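Local coordinates for sulfate adenylyltransferase, adenylylsulfate kinase (Thiobacillus denitrificans, PDB 3CR8), which probably makes activated sulfate by phosphorylating adenosine 5'-phosphosulfate with ATP, as an APS kinase that also carries an ATP-sulfurylase-like region lacking sulfurylase activity, at residues Pro55-Glu69 with Leu74-Leu86. Residues are numbered along the deposited sequence; the frame is centred on the assembly and turned at random.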
ATOM      1  N   PRO A  55     -23.103  23.697 -45.845  1.00 58.23           N
ATOM      2  CA  PRO A  55     -22.897  23.651 -47.290  1.00 58.00           C
ATOM      3  C   PRO A  55     -21.747  24.513 -47.857  1.00 52.76           C
ATOM      4  O   PRO A  55     -21.448  24.385 -49.054  1.00 44.83           O
ATOM      5  CB  PRO A  55     -24.250  24.141 -47.798  1.00 45.46           C
ATOM      6  CG  PRO A  55     -24.637  25.185 -46.835  1.00 37.96           C
ATOM      7  CD  PRO A  55     -24.062  24.760 -45.489  1.00 55.96           C
ATOM      8  N   LEU A  56     -21.130  25.359 -47.025  1.00 42.88           N
ATOM      9  CA  LEU A  56     -20.078  26.256 -47.497  1.00 45.98           C
ATOM     10  C   LEU A  56     -18.990  25.540 -48.317  1.00 51.43           C
ATOM     11  O   LEU A  56     -18.622  24.382 -48.060  1.00 47.22           O
ATOM     12  CB  LEU A  56     -19.435  27.044 -46.357  1.00 35.41           C
ATOM     13  CG  LEU A  56     -20.285  27.989 -45.519  1.00 46.86           C
ATOM     14  CD1 LEU A  56     -19.419  29.192 -45.143  1.00 49.65           C
ATOM     15  CD2 LEU A  56     -21.547  28.437 -46.224  1.00 44.50           C
ATOM     16  N   THR A  57     -18.473  26.259 -49.304  1.00 59.27           N
ATOM     17  CA  THR A  57     -17.607  25.653 -50.295  1.00 54.22           C
ATOM     18  C   THR A  57     -16.550  26.652 -50.765  1.00 51.63           C
ATOM     19  O   THR A  57     -15.839  26.383 -51.729  1.00 49.78           O
ATOM     20  CB  THR A  57     -18.444  25.070 -51.462  1.00 38.81           C
ATOM     21  OG1 THR A  57     -17.660  24.112 -52.167  1.00 72.74           O
ATOM     22  CG2 THR A  57     -18.920  26.156 -52.416  1.00 40.54           C
ATOM     23  N   GLY A  58     -16.480  27.791 -50.060  1.00 40.19           N
ATOM     24  CA  GLY A  58     -15.456  28.802 -50.239  1.00 37.75           C
ATOM     25  C   GLY A  58     -15.622  29.870 -49.173  1.00 38.27           C
ATOM     26  O   GLY A  58     -16.648  29.908 -48.518  1.00 30.46           O
ATOM     27  N   PHE A  59     -14.622  30.732 -49.015  1.00 37.65           N
ATOM     28  CA  PHE A  59     -14.689  31.813 -48.049  1.00 43.82           C
ATOM     29  C   PHE A  59     -15.639  32.901 -48.520  1.00 67.07           C
ATOM     30  O   PHE A  59     -15.634  33.283 -49.698  1.00 63.00           O
ATOM     31  CB  PHE A  59     -13.305  32.400 -47.773  1.00 46.35           C
ATOM     32  CG  PHE A  59     -12.373  31.427 -47.144  1.00 51.20           C
ATOM     33  CD1 PHE A  59     -11.382  30.824 -47.882  1.00 50.45           C
ATOM     34  CD2 PHE A  59     -12.514  31.077 -45.819  1.00 56.29           C
ATOM     35  CE1 PHE A  59     -10.532  29.909 -47.299  1.00 60.02           C
ATOM     36  CE2 PHE A  59     -11.666  30.161 -45.233  1.00 56.47           C
ATOM     37  CZ  PHE A  59     -10.684  29.575 -45.968  1.00 59.48           C
ATOM     38  N   MET A  60     -16.455  33.394 -47.586  1.00 73.95           N
ATOM     39  CA  MET A  60     -17.467  34.408 -47.872  1.00 63.50           C
ATOM     40  C   MET A  60     -16.906  35.724 -48.347  1.00 62.41           C
ATOM     41  O   MET A  60     -15.742  36.063 -48.125  1.00 60.20           O
ATOM     42  CB  MET A  60     -18.326  34.673 -46.657  1.00 56.29           C
ATOM     43  CG  MET A  60     -19.339  33.614 -46.401  1.00 57.57           C
ATOM     44  SD  MET A  60     -20.164  33.864 -44.802  1.00 56.00           S
ATOM     45  CE  MET A  60     -21.157  32.370 -44.764  1.00 42.81           C
ATOM     46  N   THR A  61     -17.797  36.471 -48.967  1.00 61.48           N
ATOM     47  CA  THR A  61     -17.447  37.658 -49.704  1.00 62.65           C
ATOM     48  C   THR A  61     -18.008  38.806 -48.934  1.00 54.50           C
ATOM     49  O   THR A  61     -19.008  38.637 -48.278  1.00 65.35           O
ATOM     50  CB  THR A  61     -18.120  37.624 -51.063  1.00 63.53           C
ATOM     51  OG1 THR A  61     -17.146  37.882 -52.086  1.00 70.06           O
ATOM     52  CG2 THR A  61     -19.260  38.626 -51.119  1.00 45.95           C
ATOM     53  N   ARG A  62     -17.385  39.975 -49.022  1.00 63.60           N
ATOM     54  CA  ARG A  62     -17.711  41.086 -48.127  1.00 63.01           C
ATOM     55  C   ARG A  62     -19.221  41.315 -48.008  1.00 55.18           C
ATOM     56  O   ARG A  62     -19.740  41.667 -46.953  1.00 60.97           O
ATOM     57  CB  ARG A  62     -16.996  42.381 -48.533  1.00 50.61           C
ATOM     58  CG  ARG A  62     -16.438  43.140 -47.338  1.00 74.06           C
ATOM     59  CD  ARG A  62     -16.614  44.633 -47.484  1.00 90.55           C
ATOM     60  NE  ARG A  62     -18.001  45.041 -47.250  1.00102.59           N
ATOM     61  CZ  ARG A  62     -18.498  45.380 -46.062  1.00109.47           C
ATOM     62  NH1 ARG A  62     -17.726  45.364 -44.979  1.00112.79           N
ATOM     63  NH2 ARG A  62     -19.772  45.733 -45.956  1.00103.52           N
ATOM     64  N   ALA A  63     -19.925  41.083 -49.096  1.00 57.71           N
ATOM     65  CA  ALA A  63     -21.374  41.218 -49.134  1.00 60.33           C
ATOM     66  C   ALA A  63     -22.042  40.110 -48.335  1.00 70.00           C
ATOM     67  O   ALA A  63     -22.901  40.376 -47.490  1.00 72.83           O
ATOM     68  CB  ALA A  63     -21.856  41.171 -50.576  1.00 57.02           C
ATOM     69  N   GLN A  64     -21.649  38.868 -48.622  1.00 67.89           N
ATOM     70  CA  GLN A  64     -22.114  37.690 -47.883  1.00 61.34           C
ATOM     71  C   GLN A  64     -21.787  37.794 -46.399  1.00 66.78           C
ATOM     72  O   GLN A  64     -22.605  37.451 -45.560  1.00 63.92           O
ATOM     73  CB  GLN A  64     -21.477  36.425 -48.459  1.00 61.90           C
ATOM     74  CG  GLN A  64     -21.174  36.530 -49.955  1.00 67.65           C
ATOM     75  CD  GLN A  64     -20.922  35.202 -50.612  1.00 63.07           C
ATOM     76  OE1 GLN A  64     -19.779  34.827 -50.884  1.00 59.33           O
ATOM     77  NE2 GLN A  64     -21.991  34.480 -50.871  1.00 56.69           N
ATOM     78  N   CYS A  65     -20.586  38.271 -46.083  1.00 57.45           N
ATOM     79  CA  CYS A  65     -20.207  38.518 -44.708  1.00 59.43           C
ATOM     80  C   CYS A  65     -21.124  39.522 -44.060  1.00 70.06           C
ATOM     81  O   CYS A  65     -21.618  39.289 -42.961  1.00 80.84           O
ATOM     82  CB  CYS A  65     -18.787  39.030 -44.620  1.00 57.41           C
ATOM     83  SG  CYS A  65     -17.643  37.742 -44.955  1.00 82.73           S
ATOM     84  N   ALA A  66     -21.326  40.650 -44.734  1.00 74.65           N
ATOM     85  CA  ALA A  66     -22.232  41.678 -44.237  1.00 77.57           C
ATOM     86  C   ALA A  66     -23.655  41.141 -44.107  1.00 77.14           C
ATOM     87  O   ALA A  66     -24.363  41.477 -43.159  1.00 86.88           O
ATOM     88  CB  ALA A  66     -22.210  42.901 -45.131  1.00 71.40           C
ATOM     89  N   ARG A  67     -24.072  40.298 -45.043  1.00 58.26           N
ATOM     90  CA  ARG A  67     -25.434  39.764 -45.025  1.00 65.80           C
ATOM     91  C   ARG A  67     -25.668  38.728 -43.926  1.00 76.97           C
ATOM     92  O   ARG A  67     -26.796  38.522 -43.483  1.00 79.74           O
ATOM     93  CB  ARG A  67     -25.795  39.138 -46.370  1.00 75.59           C
ATOM     94  CG  ARG A  67     -27.004  38.218 -46.289  1.00 60.48           C
ATOM     95  CD  ARG A  67     -27.667  38.005 -47.642  1.00 65.22           C
ATOM     96  NE  ARG A  67     -29.100  37.761 -47.494  1.00 78.74           N
ATOM     97  CZ  ARG A  67     -29.973  38.700 -47.138  1.00 94.72           C
ATOM     98  NH1 ARG A  67     -29.548  39.938 -46.898  1.00 95.67           N
ATOM     99  NH2 ARG A  67     -31.265  38.406 -47.017  1.00 67.05           N
ATOM    100  N   VAL A  68     -24.605  38.054 -43.509  1.00 72.93           N
ATOM    101  CA  VAL A  68     -24.681  37.175 -42.350  1.00 72.72           C
ATOM    102  C   VAL A  68     -24.906  38.003 -41.061  1.00 78.65           C
ATOM    103  O   VAL A  68     -25.832  37.715 -40.295  1.00 74.98           O
ATOM    104  CB  VAL A  68     -23.423  36.264 -42.252  1.00 66.28           C
ATOM    105  CG1 VAL A  68     -23.166  35.800 -40.820  1.00 71.67           C
ATOM    106  CG2 VAL A  68     -23.575  35.099 -43.163  1.00 46.16           C
ATOM    107  N   GLU A  69     -24.092  39.044 -40.849  1.00 70.38           N
ATOM    108  CA  GLU A  69     -24.173  39.865 -39.638  1.00 82.85           C
ATOM    109  C   GLU A  69     -25.538  40.530 -39.458  1.00 82.18           C
ATOM    110  O   GLU A  69     -25.824  41.148 -38.428  1.00 85.36           O
ATOM    111  CB  GLU A  69     -23.062  40.911 -39.634  1.00 70.66           C
ATOM    112  CG  GLU A  69     -21.733  40.364 -40.124  1.00 86.18           C
ATOM    113  CD  GLU A  69     -20.546  40.859 -39.306  1.00102.20           C
ATOM    114  OE1 GLU A  69     -20.609  40.771 -38.060  1.00 95.38           O
ATOM    115  OE2 GLU A  69     -19.548  41.314 -39.911  1.00 96.58           O
ATOM    116  N   LEU A  74     -27.420  32.745 -46.054  1.00 49.24           N
ATOM    117  CA  LEU A  74     -26.573  32.645 -47.232  1.00 80.99           C
ATOM    118  C   LEU A  74     -27.300  33.308 -48.393  1.00 82.93           C
ATOM    119  O   LEU A  74     -28.306  33.993 -48.189  1.00 81.06           O
ATOM    120  CB  LEU A  74     -26.291  31.178 -47.560  1.00 73.80           C
ATOM    121  CG  LEU A  74     -25.072  30.533 -46.891  1.00 56.53           C
ATOM    122  CD1 LEU A  74     -24.647  31.223 -45.581  1.00 50.64           C
ATOM    123  CD2 LEU A  74     -25.333  29.057 -46.678  1.00 44.09           C
ATOM    124  N   ASP A  75     -26.796  33.105 -49.609  1.00 84.73           N
ATOM    125  CA  ASP A  75     -27.481  33.598 -50.807  1.00 79.20           C
ATOM    126  C   ASP A  75     -28.798  32.848 -51.028  1.00 75.92           C
ATOM    127  O   ASP A  75     -29.721  33.373 -51.649  1.00 62.91           O
ATOM    128  CB  ASP A  75     -26.583  33.464 -52.041  1.00 62.58           C
ATOM    129  CG  ASP A  75     -25.453  34.455 -52.044  1.00 70.49           C
ATOM    130  OD1 ASP A  75     -24.409  34.141 -52.649  1.00 59.11           O
ATOM    131  OD2 ASP A  75     -25.612  35.540 -51.434  1.00 73.28           O
ATOM    132  N   ASP A  76     -28.869  31.619 -50.520  1.00 81.24           N
ATOM    133  CA  ASP A  76     -30.085  30.811 -50.603  1.00 69.19           C
ATOM    134  C   ASP A  76     -31.136  31.379 -49.681  1.00 77.83           C
ATOM    135  O   ASP A  76     -32.319  31.134 -49.869  1.00 66.00           O
ATOM    136  CB  ASP A  76     -29.861  29.374 -50.132  1.00 63.56           C
ATOM    137  CG  ASP A  76     -28.601  28.775 -50.645  1.00 90.34           C
ATOM    138  OD1 ASP A  76     -27.675  29.516 -51.062  1.00 96.40           O
ATOM    139  OD2 ASP A  76     -28.538  27.534 -50.608  1.00104.57           O
ATOM    140  N   GLY A  77     -30.695  32.100 -48.653  1.00 80.06           N
ATOM    141  CA  GLY A  77     -31.586  32.527 -47.586  1.00 72.98           C
ATOM    142  C   GLY A  77     -31.603  31.487 -46.476  1.00 76.56           C
ATOM    143  O   GLY A  77     -32.229  31.684 -45.434  1.00 83.20           O
ATOM    144  N   SER A  78     -30.914  30.371 -46.708  1.00 74.66           N
ATOM    145  CA  SER A  78     -30.692  29.356 -45.685  1.00 55.21           C
ATOM    146  C   SER A  78     -30.033  29.983 -44.471  1.00 63.77           C
ATOM    147  O   SER A  78     -29.362  31.035 -44.550  1.00 58.49           O
ATOM    148  CB  SER A  78     -29.803  28.235 -46.227  1.00 64.16           C
ATOM    149  OG  SER A  78     -28.746  28.751 -47.031  1.00 80.33           O
ATOM    150  N   PHE A  79     -30.206  29.340 -43.331  1.00 54.18           N
ATOM    151  CA  PHE A  79     -29.707  29.962 -42.122  1.00 59.98           C
ATOM    152  C   PHE A  79     -28.182  29.814 -41.952  1.00 57.78           C
ATOM    153  O   PHE A  79     -27.653  28.726 -42.114  1.00 50.82           O
ATOM    154  CB  PHE A  79     -30.456  29.437 -40.881  1.00 51.48           C
ATOM    155  CG  PHE A  79     -29.779  29.808 -39.609  1.00 60.00           C
ATOM    156  CD1 PHE A  79     -29.894  31.085 -39.086  1.00 47.65           C
ATOM    157  CD2 PHE A  79     -28.943  28.910 -38.994  1.00 58.92           C
ATOM    158  CE1 PHE A  79     -29.233  31.421 -37.959  1.00 54.95           C
ATOM    159  CE2 PHE A  79     -28.269  29.260 -37.871  1.00 60.76           C
ATOM    160  CZ  PHE A  79     -28.417  30.512 -37.350  1.00 59.79           C
ATOM    161  N   TRP A  80     -27.478  30.889 -41.606  1.00 46.18           N
ATOM    162  CA  TRP A  80     -26.072  30.742 -41.270  1.00 54.63           C
ATOM    163  C   TRP A  80     -25.582  31.791 -40.300  1.00 52.82           C
ATOM    164  O   TRP A  80     -25.526  32.966 -40.643  1.00 48.38           O
ATOM    165  CB  TRP A  80     -25.190  30.730 -42.534  1.00 54.91           C
ATOM    166  CG  TRP A  80     -23.763  30.427 -42.199  1.00 55.34           C
ATOM    167  CD1 TRP A  80     -22.823  31.311 -41.755  1.00 41.16           C
ATOM    168  CD2 TRP A  80     -23.130  29.137 -42.218  1.00 51.54           C
ATOM    169  NE1 TRP A  80     -21.642  30.662 -41.527  1.00 43.40           N
ATOM    170  CE2 TRP A  80     -21.801  29.326 -41.789  1.00 53.43           C
ATOM    171  CE3 TRP A  80     -23.560  27.845 -42.553  1.00 37.50           C
ATOM    172  CZ2 TRP A  80     -20.895  28.279 -41.684  1.00 38.96           C
ATOM    173  CZ3 TRP A  80     -22.662  26.810 -42.456  1.00 42.13           C
ATOM    174  CH2 TRP A  80     -21.338  27.033 -42.025  1.00 46.62           C
ATOM    175  N   PRO A  81     -25.176  31.349 -39.100  1.00 63.79           N
ATOM    176  CA  PRO A  81     -24.919  32.247 -37.959  1.00 66.96           C
ATOM    177  C   PRO A  81     -23.780  33.252 -38.160  1.00 63.68           C
ATOM    178  O   PRO A  81     -23.933  34.418 -37.776  1.00 64.04           O
ATOM    179  CB  PRO A  81     -24.563  31.268 -36.824  1.00 58.40           C
ATOM    180  CG  PRO A  81     -24.079  30.022 -37.564  1.00 64.80           C
ATOM    181  CD  PRO A  81     -25.011  29.930 -38.728  1.00 53.51           C
ATOM    182  N   SER A  82     -22.667  32.817 -38.745  1.00 57.84           N
ATOM    183  CA  SER A  82     -21.433  33.591 -38.612  1.00 61.40           C
ATOM    184  C   SER A  82     -20.505  33.607 -39.854  1.00 59.39           C
ATOM    185  O   SER A  82     -20.315  32.589 -40.514  1.00 65.53           O
ATOM    186  CB  SER A  82     -20.688  33.113 -37.352  1.00 50.66           C
ATOM    187  OG  SER A  82     -19.616  33.971 -37.019  1.00 57.11           O
ATOM    188  N   PRO A  83     -19.913  34.764 -40.167  1.00 47.09           N
ATOM    189  CA  PRO A  83     -18.996  34.921 -41.304  1.00 60.20           C
ATOM    190  C   PRO A  83     -17.790  33.974 -41.313  1.00 53.37           C
ATOM    191  O   PRO A  83     -16.929  34.059 -40.410  1.00 59.47           O
ATOM    192  CB  PRO A  83     -18.493  36.362 -41.148  1.00 52.95           C
ATOM    193  CG  PRO A  83     -19.517  37.025 -40.398  1.00 55.36           C
ATOM    194  CD  PRO A  83     -20.050  36.012 -39.418  1.00 52.06           C
ATOM    195  N   ILE A  84     -17.717  33.110 -42.331  1.00 49.74           N
ATOM    196  CA  ILE A  84     -16.497  32.328 -42.568  1.00 50.57           C
ATOM    197  C   ILE A  84     -15.598  33.068 -43.537  1.00 51.52           C
ATOM    198  O   ILE A  84     -15.968  33.310 -44.674  1.00 50.47           O
ATOM    199  CB  ILE A  84     -16.760  30.932 -43.118  1.00 46.99           C
ATOM    200  CG1 ILE A  84     -17.844  30.216 -42.307  1.00 44.40           C
ATOM    201  CG2 ILE A  84     -15.457  30.149 -43.098  1.00 51.01           C
ATOM    202  CD1 ILE A  84     -17.502  30.064 -40.831  1.00 42.68           C
ATOM    203  N   THR A  85     -14.416  33.445 -43.077  1.00 58.90           N
ATOM    204  CA  THR A  85     -13.564  34.282 -43.889  1.00 52.03           C
ATOM    205  C   THR A  85     -12.082  33.988 -43.636  1.00 67.14           C
ATOM    206  O   THR A  85     -11.699  33.584 -42.518  1.00 65.45           O
ATOM    207  CB  THR A  85     -13.907  35.773 -43.671  1.00 54.73           C
ATOM    208  OG1 THR A  85     -13.331  36.562 -44.717  1.00 75.56           O
ATOM    209  CG2 THR A  85     -13.406  36.245 -42.341  1.00 42.46           C
ATOM    210  N   LEU A  86     -11.272  34.192 -44.687  1.00 63.78           N
ATOM    211  CA  LEU A  86      -9.831  33.931 -44.679  1.00 55.13           C
ATOM    212  C   LEU A  86      -9.058  35.255 -44.578  1.00 52.11           C
ATOM    213  O   LEU A  86      -9.326  36.170 -45.329  1.00 59.66           O
ATOM    214  CB  LEU A  86      -9.475  33.168 -45.943  1.00 46.95           C
ATOM    215  CG  LEU A  86      -8.185  32.380 -46.087  1.00 56.39           C
ATOM    216  CD1 LEU A  86      -7.081  33.318 -46.545  1.00 60.87           C
ATOM    217  CD2 LEU A  86      -7.829  31.641 -44.799  1.00 42.85           C
TER
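Leu56 and Met60 both pack over the indole of Trp80, a worked example of how residues leading into a helix and the irregular chain after it can pack round one aromatic side chain. Leu56 CG sits over the six-membered ring, 3.9 Å from its centroid, while the methyl CE of Met60 covers the five-membered ring and lies 3.6 Å from Trp80 CD1. The extended Met60 chain (chi2 171°, chi3 -175°) carries CE to the indole, and SD on the way accepts a weak hydrogen bond from Ile84 N. Its backbone N gives a firmer bond to Ile84 O, 3.0 Å long. Pro81 CD lies over the rim of the opposite indole face; Trp80 NE1 points to Ser82 O, near the ring plane, though the modelled distance is doubtfully short. Replacing Trp80 with an alanine would probably leave Leu56 CG and Met60 CE without the face they rest on and open a gap between them and Leu248 of helix 244-256. Further along, Leu86 CB stands over the centre of the Phe59 ring, 3.4 Å from its centroid, and Val68 CG1 packs against Pro83 CD. Against this tight, buried apolar group of Leu56, Met60, Val68, Trp80 and Ile84, the solvent side is looser: Gln64 NE2 approaches exposed Asp75 OD1 at an angle too poor for a hydrogen bond, and exposed Arg67 turns its guanidinium to Gln73. Helix 39-50 reaches Leu56 and Phe59 from within the PUA-like region, and helix 244-256, in the sulfurylase-like region, packs on Trp80 and Pro81. Strand 126-135 pairs with strands 58-59 and 86-88, so the chain joins the mixed sheet both before the helix and after the irregular stretch.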